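Long-range contacts in cyclodipeptide synthase, BtCDPS (PDB 6ZTU), which probably joins two aminoacyl groups into a cyclodipeptide, acting as an aminoacyltransferase of the cyclodipeptide synthase family: residues Leu31-Phe36 / Val59-Ala64; Ala64-Lys69 / Thr112-Lys117. One frame throughout, in Å; residues are numbered along the deposited sequence.

Contact 1: Leu31-Phe36 / Val59-Ala64; sequences LGISPF and VTVLLA. With 0RE ((2S)-hexane-1,2-diol), chain B.
Leu31-Gly32 and Val61-Leu62 pair as neighbouring parallel strands, with the CA atoms of Leu31 and Val61 4.7 Å apart. Three backbone hydrogen bonds tie them: Leu31 N to Thr60 O, Leu62 N to Leu31 O, and Ile33 N to Leu62 O. The strands belong to the beta-alpha-beta unit of strand 28-32, helix 42-55 and strand 58-63, a crossover of the Rossmann-like fold of the HUP clan. Beyond Gly32 the chains drift apart. A water fills the next step, donating a hydrogen bond to Ile33 O and accepting one from Ala64 N.

One face of the sheet carries Leu31 and Val61. Leu31 CD1 reaches Val59 CG1 at 4.1 Å, the two side chains crossing at a slant. The CG1 atoms of Ile33 and Val61 meet at 3.7 Å. Ile33 and Leu63 run side by side, and CD2 of Leu63 rests on CB of Ile33. With CG of Leu63 anti to the carbonyl carbon (chi1 -51°), the CD2 branch turns back to Ile33, although CB starts away from the other strand. Helices 42-55 and 79-103 pack on these apolar side chains.

The other face bears Leu62 and Gly32, and here hexane-1,2-diol is bound. A side chain at Gly32 would run into C03 of the diol, so the glycine suits this pocket. Leu62 CG lies 4.0 Å from C08, the methyl end of the diol. Glu180 OE1, outside the two segments, is hydrogen-bonded to the diol. Tyr176, another pocket residue, touches both Pro35 and Ala64. At the far end of the contact the proline ring meets the alanine methyl, with Pro35 CG 3.5 Å from Ala64 CB.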
loop_
_atom_site.group_PDB
_atom_site.type_symbol
_atom_site.label_atom_id
_atom_site.label_comp_id
_atom_site.label_asym_id
_atom_site.label_seq_id
_atom_site.Cartn_x
_atom_site.Cartn_y
_atom_site.Cartn_z
ATOM N N LEU A 31 -0.997 5.652 -5.213
ATOM C CA LEU A 31 0.009 6.041 -4.226
ATOM C C LEU A 31 -0.363 5.410 -2.892
ATOM O O LEU A 31 -1.398 5.739 -2.321
ATOM C CB LEU A 31 0.081 7.563 -4.114
ATOM C CG LEU A 31 0.621 8.272 -5.352
ATOM C CD1 LEU A 31 0.352 9.770 -5.237
ATOM C CD2 LEU A 31 2.123 8.002 -5.490
ATOM N N GLY A 32 0.465 4.482 -2.411
ATOM C CA GLY A 32 0.179 3.840 -1.141
ATOM C C GLY A 32 0.716 4.651 0.022
ATOM O O GLY A 32 1.918 4.918 0.083
ATOM N N ILE A 33 -0.159 5.075 0.934
ATOM C CA ILE A 33 0.221 5.895 2.082
ATOM C C ILE A 33 0.089 5.019 3.317
ATOM O O ILE A 33 -1.019 4.610 3.680
ATOM C CB ILE A 33 -0.647 7.153 2.208
ATOM C CG1 ILE A 33 -0.720 7.913 0.880
ATOM C CG2 ILE A 33 -0.134 8.042 3.345
ATOM C CD1 ILE A 33 0.629 8.305 0.310
ATOM N N SER A 34 1.208 4.719 3.946
ATOM C CA SER A 34 1.250 3.764 5.046
ATOM C C SER A 34 0.952 4.471 6.365
ATOM O O SER A 34 1.517 5.536 6.625
ATOM C CB SER A 34 2.624 3.087 5.103
ATOM O OG SER A 34 2.565 1.914 5.885
ATOM N N PRO A 35 0.079 3.919 7.211
ATOM C CA PRO A 35 -0.246 4.578 8.478
ATOM C C PRO A 35 0.827 4.362 9.537
ATOM O O PRO A 35 1.493 3.326 9.582
ATOM C CB PRO A 35 -1.563 3.907 8.888
ATOM C CG PRO A 35 -1.433 2.516 8.344
ATOM C CD PRO A 35 -0.708 2.690 7.015
ATOM N N PHE A 36 0.971 5.368 10.408
ATOM C CA PHE A 36 1.919 5.322 11.528
ATOM C C PHE A 36 3.346 5.141 11.024
ATOM O O PHE A 36 4.146 4.387 11.586
ATOM C CB PHE A 36 1.528 4.236 12.528
ATOM C CG PHE A 36 0.054 4.178 12.777
ATOM C CD1 PHE A 36 -0.613 5.287 13.270
ATOM C CD2 PHE A 36 -0.675 3.040 12.485
ATOM C CE1 PHE A 36 -1.976 5.253 13.487
ATOM C CE2 PHE A 36 -2.045 2.999 12.706
ATOM C CZ PHE A 36 -2.692 4.111 13.203
ATOM N N VAL A 59 -4.337 9.722 -11.254
ATOM C CA VAL A 59 -3.698 9.597 -9.951
ATOM C C VAL A 59 -4.763 9.248 -8.920
ATOM O O VAL A 59 -5.796 9.923 -8.838
ATOM C CB VAL A 59 -2.993 10.903 -9.543
ATOM C CG1 VAL A 59 -2.382 10.773 -8.163
ATOM C CG2 VAL A 59 -1.962 11.329 -10.594
ATOM N N THR A 60 -4.498 8.222 -8.116
ATOM C CA THR A 60 -5.345 7.839 -6.995
ATOM C C THR A 60 -4.457 7.642 -5.773
ATOM O O THR A 60 -3.307 7.206 -5.892
ATOM C CB THR A 60 -6.124 6.544 -7.299
ATOM O OG1 THR A 60 -6.874 6.707 -8.510
ATOM C CG2 THR A 60 -7.080 6.184 -6.151
ATOM N N VAL A 61 -4.988 7.981 -4.601
ATOM C CA VAL A 61 -4.294 7.794 -3.326
ATOM C C VAL A 61 -5.009 6.695 -2.545
ATOM O O VAL A 61 -6.234 6.741 -2.379
ATOM C CB VAL A 61 -4.261 9.111 -2.524
ATOM C CG1 VAL A 61 -3.737 8.892 -1.116
ATOM C CG2 VAL A 61 -3.426 10.147 -3.258
ATOM N N LEU A 62 -4.246 5.717 -2.049
ATOM C CA LEU A 62 -4.783 4.636 -1.226
ATOM C C LEU A 62 -4.330 4.821 0.217
ATOM O O LEU A 62 -3.124 4.856 0.489
ATOM C CB LEU A 62 -4.314 3.269 -1.733
ATOM C CG LEU A 62 -4.931 2.070 -0.997
ATOM C CD1 LEU A 62 -6.433 1.922 -1.321
ATOM C CD2 LEU A 62 -4.154 0.791 -1.338
ATOM N N LEU A 63 -5.291 4.901 1.130
ATOM C CA LEU A 63 -5.057 5.006 2.564
ATOM C C LEU A 63 -5.461 3.714 3.259
ATOM O O LEU A 63 -6.183 2.883 2.711
ATOM C CB LEU A 63 -5.855 6.171 3.158
ATOM C CG LEU A 63 -5.718 7.523 2.471
ATOM C CD1 LEU A 63 -6.535 8.571 3.238
ATOM C CD2 LEU A 63 -4.262 7.935 2.380
ATOM N N ALA A 64 -5.022 3.568 4.508
ATOM C CA ALA A 64 -5.319 2.350 5.252
ATOM C C ALA A 64 -6.784 2.288 5.667
ATOM O O ALA A 64 -7.386 3.300 6.045
ATOM C CB ALA A 64 -4.425 2.258 6.490
HETATM O O01 0RE B . 1.712 -1.207 2.290
HETATM C C02 0RE B . 2.232 0.039 1.951
HETATM C C03 0RE B . 1.438 0.594 0.773
HETATM O O04 0RE B . 1.882 -0.007 -0.414
HETATM C C05 0RE B . -0.040 0.307 1.002
HETATM C C06 0RE B . -0.510 0.994 2.283
HETATM C C07 0RE B . -1.948 0.565 2.555
HETATM C C08 0RE B . -2.809 1.802 2.375
HETATM O O HOH W 1 -3.023 5.566 5.454
#

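Contact 2: Ala64-Lys69 / Thr112-Lys117; sequences AGDEAK and TFSDFK
Gly65 lies over the ring of Phe113. Its N sits 3.2 Å above the ring plane, over the centre, and its CA makes a CH-pi contact 3.9 Å from the ring centroid. Glu67 OE1 comes to the ring edge instead, in plane, 3.5 Å from Phe113 CE1. Next along the chain from Gly65, Asp66 N gives a nearly straight hydrogen bond of 2.8 Å to Ser114 OG (164°). A side chain on Gly65 would collide with Ser114 OG and Phe113 CD1, which fits a glycine at this close approach.

Both segments are bent by type I turns, Gly65 to Ala68 and Thr112 to Asp115. Thr112 OG1 accepts from Ser114 N in an ST turn, and Asp115 OD2 accepts a hydrogen bond from Thr112 N. Phe113 CG stands between the backbone N and the carbonyl carbon (chi1 60°), and this turns the ring beneath Gly65. Tyr176 meets the ring edge-to-face. A serine in place of Phe113 would probably leave Gly65 without its aromatic floor and open a gap beside the diol pocket.

Further out, water joins Glu67 OE1 to Ser114 OG, and Lys117 NZ makes a long salt bridge of 3.8 Å to Asp66 OD2. The contact thus relies on backbone packed on an aromatic face and one direct hydrogen bond, while the water link and the long charge pair are peripheral.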
loop_
_atom_site.group_PDB
_atom_site.type_symbol
_atom_site.label_atom_id
_atom_site.label_comp_id
_atom_site.label_asym_id
_atom_site.label_seq_id
_atom_site.Cartn_x
_atom_site.Cartn_y
_atom_site.Cartn_z
ATOM N N ALA A 64 -5.022 3.568 4.508
ATOM C CA ALA A 64 -5.319 2.350 5.252
ATOM C C ALA A 64 -6.784 2.288 5.667
ATOM O O ALA A 64 -7.386 3.300 6.045
ATOM C CB ALA A 64 -4.425 2.258 6.490
ATOM N N GLY A 65 -7.343 1.083 5.604
ATOM C CA GLY A 65 -8.698 0.806 6.029
ATOM C C GLY A 65 -8.758 0.365 7.480
ATOM O O GLY A 65 -7.831 0.588 8.261
ATOM N N ASP A 66 -9.867 -0.307 7.823
ATOM C CA ASP A 66 -10.202 -0.580 9.223
ATOM C C ASP A 66 -9.110 -1.369 9.927
ATOM O O ASP A 66 -8.850 -1.158 11.118
ATOM C CB ASP A 66 -11.514 -1.354 9.312
ATOM C CG ASP A 66 -12.666 -0.633 8.645
ATOM O OD1 ASP A 66 -12.644 0.612 8.598
ATOM O OD2 ASP A 66 -13.601 -1.320 8.188
ATOM N N GLU A 67 -8.480 -2.305 9.220
ATOM C CA GLU A 67 -7.513 -3.177 9.872
ATOM C C GLU A 67 -6.252 -2.454 10.299
ATOM O O GLU A 67 -5.368 -3.095 10.882
ATOM C CB GLU A 67 -7.149 -4.342 8.943
ATOM C CG GLU A 67 -8.184 -5.454 8.885
ATOM C CD GLU A 67 -9.348 -5.145 7.947
ATOM O OE1 GLU A 67 -9.314 -4.109 7.246
ATOM O OE2 GLU A 67 -10.307 -5.941 7.913
ATOM N N ALA A 68 -6.118 -1.155 10.017
ATOM C CA ALA A 68 -4.966 -0.429 10.533
ATOM C C ALA A 68 -4.930 -0.467 12.056
ATOM O O ALA A 68 -3.849 -0.402 12.649
ATOM C CB ALA A 68 -4.978 1.014 10.041
ATOM N N LYS A 69 -6.098 -0.584 12.704
ATOM C CA LYS A 69 -6.116 -0.692 14.164
ATOM C C LYS A 69 -5.401 -1.952 14.647
ATOM O O LYS A 69 -4.824 -1.953 15.741
ATOM C CB LYS A 69 -7.557 -0.647 14.683
ATOM C CG LYS A 69 -8.367 -1.914 14.496
ATOM C CD LYS A 69 -9.804 -1.711 14.987
ATOM C CE LYS A 69 -10.370 -2.971 15.639
ATOM N NZ LYS A 69 -9.653 -4.226 15.242
ATOM N N THR A 112 -9.781 4.388 1.110
ATOM C CA THR A 112 -9.123 3.409 1.972
ATOM C C THR A 112 -9.328 2.014 1.394
ATOM O O THR A 112 -10.241 1.775 0.589
ATOM C CB THR A 112 -9.643 3.433 3.420
ATOM O OG1 THR A 112 -10.834 2.638 3.528
ATOM C CG2 THR A 112 -9.923 4.845 3.897
ATOM N N PHE A 113 -8.482 1.073 1.824
ATOM C CA PHE A 113 -8.702 -0.262 1.279
ATOM C C PHE A 113 -9.937 -0.950 1.857
ATOM O O PHE A 113 -10.221 -2.083 1.464
ATOM C CB PHE A 113 -7.439 -1.153 1.411
ATOM C CG PHE A 113 -6.920 -1.392 2.825
ATOM C CD1 PHE A 113 -7.681 -2.069 3.772
ATOM C CD2 PHE A 113 -5.625 -1.033 3.157
ATOM C CE1 PHE A 113 -7.177 -2.321 5.052
ATOM C CE2 PHE A 113 -5.103 -1.291 4.432
ATOM C CZ PHE A 113 -5.886 -1.937 5.374
ATOM N N SER A 114 -10.695 -0.295 2.739
ATOM C CA SER A 114 -11.981 -0.804 3.203
ATOM C C SER A 114 -13.167 -0.280 2.399
ATOM O O SER A 114 -14.311 -0.613 2.728
ATOM C CB SER A 114 -12.192 -0.448 4.675
ATOM O OG SER A 114 -11.227 -1.090 5.492
ATOM N N ASP A 115 -12.933 0.506 1.354
ATOM C CA ASP A 115 -14.014 1.171 0.628
ATOM C C ASP A 115 -14.578 0.328 -0.512
ATOM O O ASP A 115 -15.326 0.862 -1.351
ATOM C CB ASP A 115 -13.525 2.511 0.064
ATOM C CG ASP A 115 -13.287 3.554 1.137
ATOM O OD1 ASP A 115 -13.742 3.356 2.279
ATOM O OD2 ASP A 115 -12.650 4.577 0.839
ATOM N N PHE A 116 -14.248 -0.970 -0.561
ATOM C CA PHE A 116 -14.506 -1.806 -1.732
ATOM C C PHE A 116 -15.188 -3.122 -1.359
ATOM O O PHE A 116 -15.134 -4.091 -2.109
ATOM C CB PHE A 116 -13.202 -2.035 -2.507
ATOM C CG PHE A 116 -12.639 -0.762 -3.062
ATOM C CD1 PHE A 116 -12.956 -0.353 -4.345
ATOM C CD2 PHE A 116 -11.877 0.084 -2.256
ATOM C CE1 PHE A 116 -12.476 0.854 -4.848
ATOM C CE2 PHE A 116 -11.391 1.287 -2.751
ATOM C CZ PHE A 116 -11.697 1.677 -4.038
ATOM N N LYS A 117 -15.897 -3.146 -0.233
ATOM C CA LYS A 117 -16.605 -4.351 0.184
ATOM C C LYS A 117 -17.729 -4.725 -0.775
ATOM O O LYS A 117 -18.161 -5.881 -0.786
ATOM C CB LYS A 117 -17.155 -4.165 1.602
ATOM C CG LYS A 117 -16.076 -4.289 2.688
ATOM C CD LYS A 117 -16.597 -3.896 4.062
ATOM C CE LYS A 117 -15.653 -2.915 4.751
ATOM N NZ LYS A 117 -16.388 -2.020 5.698
HETATM O O HOH W 2 -12.133 3.049 6.222
HETATM O O HOH W 3 -11.336 -3.674 5.474
#

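The centres of contacts 1 and 2 lie about 11 Å apart, and the contacts follow in series along the chain. Ala64 is common to both. It follows strand 58-63 and comes just before the Gly65-Ala68 turn that leads into helix 68-74. Strand 58-63 stands between strands 28-32 and 110-112 in the sheet, so contact 1 joins it to one neighbour and contact 2 joins the loops that leave it and the other. A probable hydrogen bond from Phe113 N to Leu63 O links them directly. Helix 167-191 packs against both. Contact 1 supplies five residues of the diol pocket; contact 2 shares Ala64 and brings the Phe113 side chain to about 4 Å from the diol.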